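Local coordinates for protein putative mandelate racemase (Bordetella bronchiseptica, PDB 3OZY) that is of unknown function but belongs to the enolase superfamily and probably acts on a carboxylate substrate related to sugar diacids, with the help of magnesium, at residues A141-I146 with A160-Q165; Q165-A170 with W330-N335; D195-V200 with P325-W330. One frame throughout, in Å; residues are numbered along the deposited sequence.

Contact 1. Residues A141-I146 with A160-Q165; sequences AYASSI and AGWVEQ
Trp162 turns its CG anti to its own carbonyl carbon (chi1 -65°), and this swings the indole off helix 152-164 toward Ala143 and Ile146 on strand 139-146. With chi2 near 120°, the five-membered ring is the part that meets the strand. The methyl of Ala143 approaches it obliquely. Ala143 CB lies 4.3 Å from the centroid of that Trp162 ring and 29° off its normal, so this is an off-centre CH-pi contact. The same methyl also touches the root of the side chain: Ala143 CB is 3.9 Å from both CB and CG of Trp162. The small residue lets the two backbones come close, with the CA atoms of Ala143 and Trp162 6.7 Å apart. Ile146 approaches differently. Ile146 CG1 stands at the edge of the indole, near the ring plane, 4.5 Å from Trp162 CD1, which is a looser apolar touch. No hydrogen bond joins the two segments.

Strand 139-146, helix 152-164 and strand 169-173 form a beta-alpha-beta unit of the barrel domain, with the two strands parallel. Trp162 lies on the side of the helix that faces the sheet, against the first strand of its own unit. The indole NE1 is hydrogen-bonded to Glu158 OE2, one helical turn back, which helps to fix the rotation of the ring. Ala143 is held in turn by backbone bonds to Ala169 and Lys171 of strand 169-173. Ser144 points away from the helix, and its OG bonds to Glu329 OE2. The peptide bond between Ser144 and Ser145 is cis. Beyond it, Ile146 also packs on Leu159 and on Leu172.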
# COMPACT_ATOMS: atom_id res chain seq x y z
N ALA A 141 -16.53 -3.76 25.70
CA ALA A 141 -16.61 -2.92 24.51
C ALA A 141 -16.47 -1.44 24.83
O ALA A 141 -16.68 -1.01 25.98
CB ALA A 141 -17.94 -3.16 23.78
N TYR A 142 -16.12 -0.66 23.83
CA TYR A 142 -16.15 0.78 23.96
C TYR A 142 -16.96 1.40 22.84
O TYR A 142 -17.00 0.87 21.73
CB TYR A 142 -14.74 1.38 24.02
CG TYR A 142 -13.93 1.44 22.73
CD1 TYR A 142 -14.08 2.51 21.83
CD2 TYR A 142 -12.95 0.48 22.45
CE1 TYR A 142 -13.29 2.60 20.69
CE2 TYR A 142 -12.17 0.56 21.30
CZ TYR A 142 -12.34 1.62 20.43
OH TYR A 142 -11.56 1.73 19.28
N ALA A 143 -17.59 2.53 23.14
CA ALA A 143 -18.43 3.23 22.18
C ALA A 143 -17.55 4.06 21.26
O ALA A 143 -16.84 4.96 21.71
CB ALA A 143 -19.44 4.12 22.91
N SER A 144 -17.62 3.77 19.96
CA SER A 144 -16.79 4.42 18.97
C SER A 144 -17.67 5.21 18.00
O SER A 144 -18.44 4.60 17.27
CB SER A 144 -16.02 3.33 18.21
OG SER A 144 -15.13 3.90 17.27
N SER A 145 -17.61 6.55 17.99
CA SER A 145 -16.86 7.43 18.88
C SER A 145 -17.68 8.72 19.01
O SER A 145 -18.68 8.90 18.31
CB SER A 145 -15.52 7.83 18.27
OG SER A 145 -14.62 6.74 18.20
N ILE A 146 -17.24 9.59 19.90
CA ILE A 146 -17.72 10.97 20.01
C ILE A 146 -16.85 11.78 19.05
O ILE A 146 -15.61 11.76 19.16
CB ILE A 146 -17.55 11.47 21.45
CG1 ILE A 146 -18.40 10.61 22.39
CG2 ILE A 146 -17.93 12.95 21.56
CD1 ILE A 146 -18.10 10.79 23.86
N ALA A 160 -21.85 10.58 28.68
CA ALA A 160 -22.79 10.12 29.71
C ALA A 160 -23.91 9.27 29.11
O ALA A 160 -24.32 8.28 29.70
CB ALA A 160 -23.36 11.30 30.48
N GLY A 161 -24.38 9.65 27.92
CA GLY A 161 -25.38 8.88 27.21
C GLY A 161 -24.92 7.46 26.87
O GLY A 161 -25.66 6.50 27.07
N TRP A 162 -23.70 7.31 26.36
CA TRP A 162 -23.20 5.97 26.03
C TRP A 162 -22.97 5.13 27.29
O TRP A 162 -23.22 3.92 27.29
CB TRP A 162 -21.94 6.04 25.14
CG TRP A 162 -22.24 6.61 23.80
CD1 TRP A 162 -21.71 7.74 23.25
CD2 TRP A 162 -23.22 6.13 22.87
NE1 TRP A 162 -22.27 7.97 22.01
CE2 TRP A 162 -23.21 7.01 21.77
CE3 TRP A 162 -24.10 5.04 22.87
CZ2 TRP A 162 -24.05 6.83 20.67
CZ3 TRP A 162 -24.93 4.87 21.77
CH2 TRP A 162 -24.90 5.75 20.69
N VAL A 163 -22.52 5.77 28.36
CA VAL A 163 -22.38 5.09 29.64
C VAL A 163 -23.75 4.59 30.14
O VAL A 163 -23.86 3.46 30.62
CB VAL A 163 -21.71 6.00 30.69
CG1 VAL A 163 -21.81 5.38 32.08
CG2 VAL A 163 -20.24 6.23 30.31
N GLU A 164 -24.78 5.42 30.00
CA GLU A 164 -26.13 5.04 30.38
C GLU A 164 -26.62 3.82 29.59
O GLU A 164 -27.39 3.00 30.10
CB GLU A 164 -27.09 6.22 30.19
CG GLU A 164 -28.57 5.87 30.35
CD GLU A 164 -28.93 5.49 31.77
OE1 GLU A 164 -28.08 5.64 32.68
OE2 GLU A 164 -30.07 5.03 31.99
N GLN A 165 -26.15 3.69 28.36
CA GLN A 165 -26.52 2.55 27.51
C GLN A 165 -25.79 1.27 27.91
O GLN A 165 -26.12 0.19 27.42
CB GLN A 165 -26.26 2.86 26.04
CG GLN A 165 -27.20 3.89 25.45
CD GLN A 165 -28.65 3.45 25.51
OE1 GLN A 165 -29.50 4.15 26.06
NE2 GLN A 165 -28.94 2.28 24.96

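Contact 2. Residues Q165-A170 with W330-N335; sequences QGFTAA and WDITHN
Phe167 and Ile332 meet through the far end of the phenyl ring and one methyl branch. Ile332 CG2 lies 3.8 Å from both CZ and CE2 of Phe167, and it comes in obliquely to the ring. The two side chains run past each other in opposite directions. Ile332 CG1 lies between its backbone N and carbonyl carbon (chi1 52°), and this leaves CG2 toward the phenyl group while the longer branch leads away. The second touch is at the ring edge. There Trp330 CB stands near the ring plane, 4.2 Å from Phe167 CE1. All of these contacts are apolar.

Phe167 also packs on Ala143 and Trp162, and Ile332 touches the same two residues. The contact therefore reaches past strand 139-146, which lies between strands 169-173 and 328-331 in the barrel sheet and is parallel to both. Phe167 sits in the loop that leads from helix 152-164 into strand 169-173. Just before it, Gly166, with positive phi, forms a Schellman motif at the end of the helix, bonded back into its last turn.

On the other side, the chain after strand 328-331 is shaped by Asp331. Asp331 OD1 accepts from Thr333 N at 2.9 Å, which makes an Asx turn around Ile332. Asp331 OD1 also uses its syn lone pair for Thr333 OG1 at 2.7 Å. Asn335 ND2 gives a nearly straight bond to Asp331 OD2 (3.0 Å, 167°), and it comes from above the carboxylate plane. Both carboxylate oxygens are thus engaged. Asp331 OD2 also forms a salt bridge with Arg33 of strand 32-42, which connects this end of the barrel strand to the N-terminal domain.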
# COMPACT_ATOMS: atom_id res chain seq x y z
N GLN A 165 -26.15 3.69 28.36
CA GLN A 165 -26.52 2.55 27.51
C GLN A 165 -25.79 1.27 27.91
O GLN A 165 -26.12 0.19 27.42
CB GLN A 165 -26.26 2.86 26.04
CG GLN A 165 -27.20 3.89 25.45
CD GLN A 165 -28.65 3.45 25.51
OE1 GLN A 165 -29.50 4.15 26.06
NE2 GLN A 165 -28.94 2.28 24.96
N GLY A 166 -24.80 1.39 28.79
CA GLY A 166 -24.10 0.22 29.31
C GLY A 166 -22.62 0.18 29.00
O GLY A 166 -21.92 -0.71 29.48
N PHE A 167 -22.11 1.13 28.22
CA PHE A 167 -20.68 1.14 27.92
C PHE A 167 -19.85 1.58 29.12
O PHE A 167 -20.23 2.51 29.84
CB PHE A 167 -20.39 2.06 26.73
CG PHE A 167 -20.81 1.50 25.40
CD1 PHE A 167 -20.01 0.59 24.73
CD2 PHE A 167 -22.00 1.90 24.81
CE1 PHE A 167 -20.38 0.07 23.50
CE2 PHE A 167 -22.37 1.40 23.57
CZ PHE A 167 -21.56 0.48 22.92
N THR A 168 -18.70 0.94 29.33
CA THR A 168 -17.78 1.29 30.40
C THR A 168 -16.56 2.03 29.85
O THR A 168 -15.61 2.29 30.58
CB THR A 168 -17.29 0.04 31.16
OG1 THR A 168 -16.53 -0.80 30.28
CG2 THR A 168 -18.47 -0.75 31.72
N ALA A 169 -16.61 2.37 28.57
CA ALA A 169 -15.49 2.99 27.87
C ALA A 169 -16.02 3.63 26.59
O ALA A 169 -17.00 3.16 26.01
CB ALA A 169 -14.44 1.93 27.52
N ALA A 170 -15.36 4.69 26.13
CA ALA A 170 -15.75 5.35 24.89
C ALA A 170 -14.56 6.13 24.36
O ALA A 170 -13.61 6.40 25.09
CB ALA A 170 -16.93 6.28 25.13
N TRP A 330 -16.76 -0.68 19.17
CA TRP A 330 -18.13 -0.85 18.69
C TRP A 330 -18.68 0.46 18.13
O TRP A 330 -18.97 1.39 18.88
CB TRP A 330 -19.06 -1.40 19.78
CG TRP A 330 -20.32 -1.92 19.16
CD1 TRP A 330 -21.36 -1.18 18.68
CD2 TRP A 330 -20.65 -3.29 18.91
NE1 TRP A 330 -22.32 -2.01 18.14
CE2 TRP A 330 -21.91 -3.31 18.28
CE3 TRP A 330 -20.01 -4.51 19.17
CZ2 TRP A 330 -22.54 -4.50 17.89
CZ3 TRP A 330 -20.64 -5.69 18.80
CH2 TRP A 330 -21.88 -5.67 18.16
N ASP A 331 -18.83 0.51 16.81
CA ASP A 331 -19.37 1.67 16.08
C ASP A 331 -20.78 2.00 16.56
O ASP A 331 -21.70 1.19 16.38
CB ASP A 331 -19.40 1.28 14.59
CG ASP A 331 -19.91 2.38 13.66
OD1 ASP A 331 -20.40 3.44 14.10
OD2 ASP A 331 -19.81 2.15 12.43
N ILE A 332 -20.95 3.18 17.16
CA ILE A 332 -22.27 3.63 17.62
C ILE A 332 -22.85 4.76 16.77
O ILE A 332 -23.89 5.34 17.11
CB ILE A 332 -22.29 4.02 19.13
CG1 ILE A 332 -21.19 5.02 19.52
CG2 ILE A 332 -22.18 2.76 19.98
CD1 ILE A 332 -21.18 6.33 18.75
N THR A 333 -22.18 5.08 15.67
CA THR A 333 -22.67 6.12 14.76
C THR A 333 -23.79 5.56 13.88
O THR A 333 -24.04 4.36 13.86
CB THR A 333 -21.53 6.71 13.89
OG1 THR A 333 -21.12 5.76 12.90
CG2 THR A 333 -20.34 7.09 14.75
N HIS A 334 -24.46 6.43 13.12
CA HIS A 334 -25.53 5.96 12.25
C HIS A 334 -24.98 5.07 11.14
O HIS A 334 -24.23 5.53 10.29
CB HIS A 334 -26.27 7.14 11.63
CG HIS A 334 -27.43 6.72 10.80
ND1 HIS A 334 -28.73 6.80 11.24
CD2 HIS A 334 -27.48 6.15 9.57
CE1 HIS A 334 -29.54 6.32 10.31
NE2 HIS A 334 -28.80 5.92 9.28
N ASN A 335 -25.39 3.81 11.13
CA ASN A 335 -24.81 2.86 10.19
C ASN A 335 -25.71 1.65 9.99
O ASN A 335 -25.74 0.74 10.82
CB ASN A 335 -23.43 2.41 10.70
CG ASN A 335 -22.69 1.56 9.70
OD1 ASN A 335 -23.23 1.17 8.67
ND2 ASN A 335 -21.43 1.27 10.01

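Contact 3. Residues D195-V200 with P325-W330; sequences DVEILV and PAMFEW
The flat carboxylate of Glu197 stays back from Met327; the aliphatic part of Glu197 makes the touch. The other flat groups belong to segment 325-330 and lie away from segment 195-200. There the Phe328 ring receives Trp330 CE3 at its edge and in its plane, 3.9 Å from Phe328 CE2. Phe328 further packs on Val312, Leu316 and Val319 of helix 309-321.

Met327 carries its side of the contact alone. Its CG is anti to the backbone N (chi1 -174°), and the chain then bends at both chi2 and chi3, which lays CG and SD alongside the two methyls of Leu199. Met327 CG lies 3.9 Å from Leu199 CD2. The sulfur reaches the other branch, with Met327 SD 4.1 Å from Leu199 CD1. Leu199 and Met327 point opposite ways as they pass. The side chains of Met327 and Glu197 cross at about a right angle, and the terminal methyl makes the touch: Met327 CE is 4.0 Å from Glu197 CG and 4.1 Å from Glu197 CB.

The two segments are not neighbours in the sheet. Strands 169-173 and 139-146 lie between strands 197-201 and 328-331 in the beta-alpha barrel of the enolase superfamily. Met327 reaches across the interior, past these two strands, near the start of the barrel strands. The CA atoms of Glu197 and Met327, the nearest pair, are still 9.4 Å apart, and no hydrogen bond crosses. Tyr142 of strand 139-146 touches both Leu199 and Met327. Further along strand 328-331, Glu329 forms a salt bridge with Lys171. Strand 197-201 runs on to Asp201, which binds magnesium together with Glu227 and Glu254.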
# COMPACT_ATOMS: atom_id res chain seq x y z
N ASP A 195 -14.18 5.78 36.78
CA ASP A 195 -14.46 4.38 36.47
C ASP A 195 -14.82 4.10 35.01
O ASP A 195 -15.08 2.95 34.64
CB ASP A 195 -15.57 3.84 37.38
CG ASP A 195 -15.09 3.65 38.81
OD1 ASP A 195 -13.87 3.53 39.02
OD2 ASP A 195 -15.95 3.60 39.72
N VAL A 196 -14.82 5.14 34.18
CA VAL A 196 -15.10 4.97 32.76
C VAL A 196 -13.82 5.26 32.00
O VAL A 196 -13.17 6.27 32.25
CB VAL A 196 -16.21 5.95 32.31
CG1 VAL A 196 -16.38 5.91 30.79
CG2 VAL A 196 -17.52 5.61 33.03
N GLU A 197 -13.43 4.37 31.08
CA GLU A 197 -12.22 4.60 30.30
C GLU A 197 -12.50 5.56 29.16
O GLU A 197 -13.51 5.43 28.47
CB GLU A 197 -11.64 3.30 29.75
CG GLU A 197 -11.25 2.27 30.82
CD GLU A 197 -10.05 2.67 31.67
OE1 GLU A 197 -9.35 3.67 31.36
OE2 GLU A 197 -9.77 1.95 32.66
N ILE A 198 -11.62 6.53 28.98
CA ILE A 198 -11.74 7.48 27.89
C ILE A 198 -10.55 7.32 26.97
O ILE A 198 -9.39 7.47 27.39
CB ILE A 198 -11.85 8.94 28.40
CG1 ILE A 198 -13.09 9.11 29.29
CG2 ILE A 198 -11.91 9.91 27.24
CD1 ILE A 198 -13.17 10.46 29.99
N LEU A 199 -10.84 7.00 25.71
CA LEU A 199 -9.84 6.81 24.66
C LEU A 199 -9.87 8.03 23.75
O LEU A 199 -10.91 8.67 23.62
CB LEU A 199 -10.20 5.57 23.84
CG LEU A 199 -10.09 4.19 24.49
CD1 LEU A 199 -10.83 4.06 25.82
CD2 LEU A 199 -10.60 3.16 23.49
N VAL A 200 -8.75 8.35 23.12
CA VAL A 200 -8.66 9.50 22.23
C VAL A 200 -8.06 9.05 20.89
O VAL A 200 -7.18 8.17 20.88
CB VAL A 200 -7.80 10.61 22.88
CG1 VAL A 200 -7.41 11.67 21.88
CG2 VAL A 200 -8.54 11.22 24.07
N PRO A 325 -6.11 -7.86 27.12
CA PRO A 325 -7.19 -7.15 27.81
C PRO A 325 -8.19 -6.65 26.78
O PRO A 325 -7.79 -6.13 25.74
CB PRO A 325 -6.49 -5.95 28.45
CG PRO A 325 -5.02 -6.25 28.39
CD PRO A 325 -4.81 -7.17 27.23
N ALA A 326 -9.47 -6.79 27.06
CA ALA A 326 -10.49 -6.41 26.09
C ALA A 326 -10.75 -4.90 26.08
O ALA A 326 -10.96 -4.30 27.13
CB ALA A 326 -11.79 -7.16 26.37
N MET A 327 -10.74 -4.31 24.89
CA MET A 327 -11.14 -2.92 24.71
C MET A 327 -11.69 -2.87 23.29
O MET A 327 -11.03 -2.40 22.36
CB MET A 327 -9.96 -1.97 24.92
CG MET A 327 -10.32 -0.48 24.89
SD MET A 327 -11.65 0.00 26.02
CE MET A 327 -10.80 -0.09 27.59
N PHE A 328 -12.89 -3.42 23.14
CA PHE A 328 -13.40 -3.82 21.84
C PHE A 328 -14.21 -2.73 21.17
O PHE A 328 -15.25 -2.31 21.68
CB PHE A 328 -14.25 -5.09 21.96
CG PHE A 328 -14.69 -5.61 20.63
CD1 PHE A 328 -13.78 -6.26 19.81
CD2 PHE A 328 -15.98 -5.40 20.16
CE1 PHE A 328 -14.15 -6.72 18.57
CE2 PHE A 328 -16.35 -5.86 18.91
CZ PHE A 328 -15.43 -6.52 18.11
N GLU A 329 -13.75 -2.28 20.00
CA GLU A 329 -14.38 -1.16 19.30
C GLU A 329 -15.78 -1.50 18.79
O GLU A 329 -15.96 -2.47 18.06
CB GLU A 329 -13.49 -0.69 18.14
CG GLU A 329 -14.07 0.51 17.42
CD GLU A 329 -13.11 1.15 16.44
OE1 GLU A 329 -12.29 0.44 15.81
OE2 GLU A 329 -13.18 2.39 16.28
N TRP A 330 -16.76 -0.68 19.17
CA TRP A 330 -18.13 -0.85 18.69
C TRP A 330 -18.68 0.46 18.13
O TRP A 330 -18.97 1.39 18.88
CB TRP A 330 -19.06 -1.40 19.78
CG TRP A 330 -20.32 -1.92 19.16
CD1 TRP A 330 -21.36 -1.18 18.68
CD2 TRP A 330 -20.65 -3.29 18.91
NE1 TRP A 330 -22.32 -2.01 18.14
CE2 TRP A 330 -21.91 -3.31 18.28
CE3 TRP A 330 -20.01 -4.51 19.17
CZ2 TRP A 330 -22.54 -4.50 17.89
CZ3 TRP A 330 -20.64 -5.69 18.80
CH2 TRP A 330 -21.88 -5.67 18.16

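How the contacts relate
The three contacts involve four strands that are neighbours in one barrel, in the order 197-201, 169-173, 139-146 and 328-331, and contact 1 adds helix 152-164. Contacts 1 and 2 are about 4 Å apart between centres and form one cluster, where Trp162 CZ2 is 3.5 Å from Ile332 CD1. Ser144 O and Ile332 N, 2.9 Å apart, probably hydrogen-bond. The centre of contact 3 is about 9 Å from that of contact 1 and about 10 Å from that of contact 2. Contact 3 meets contact 2 where Ala169 CB is 3.7 Å from Met327 SD. The side chain of Leu199 in contact 3 is about 9 Å from a bound magnesium ion.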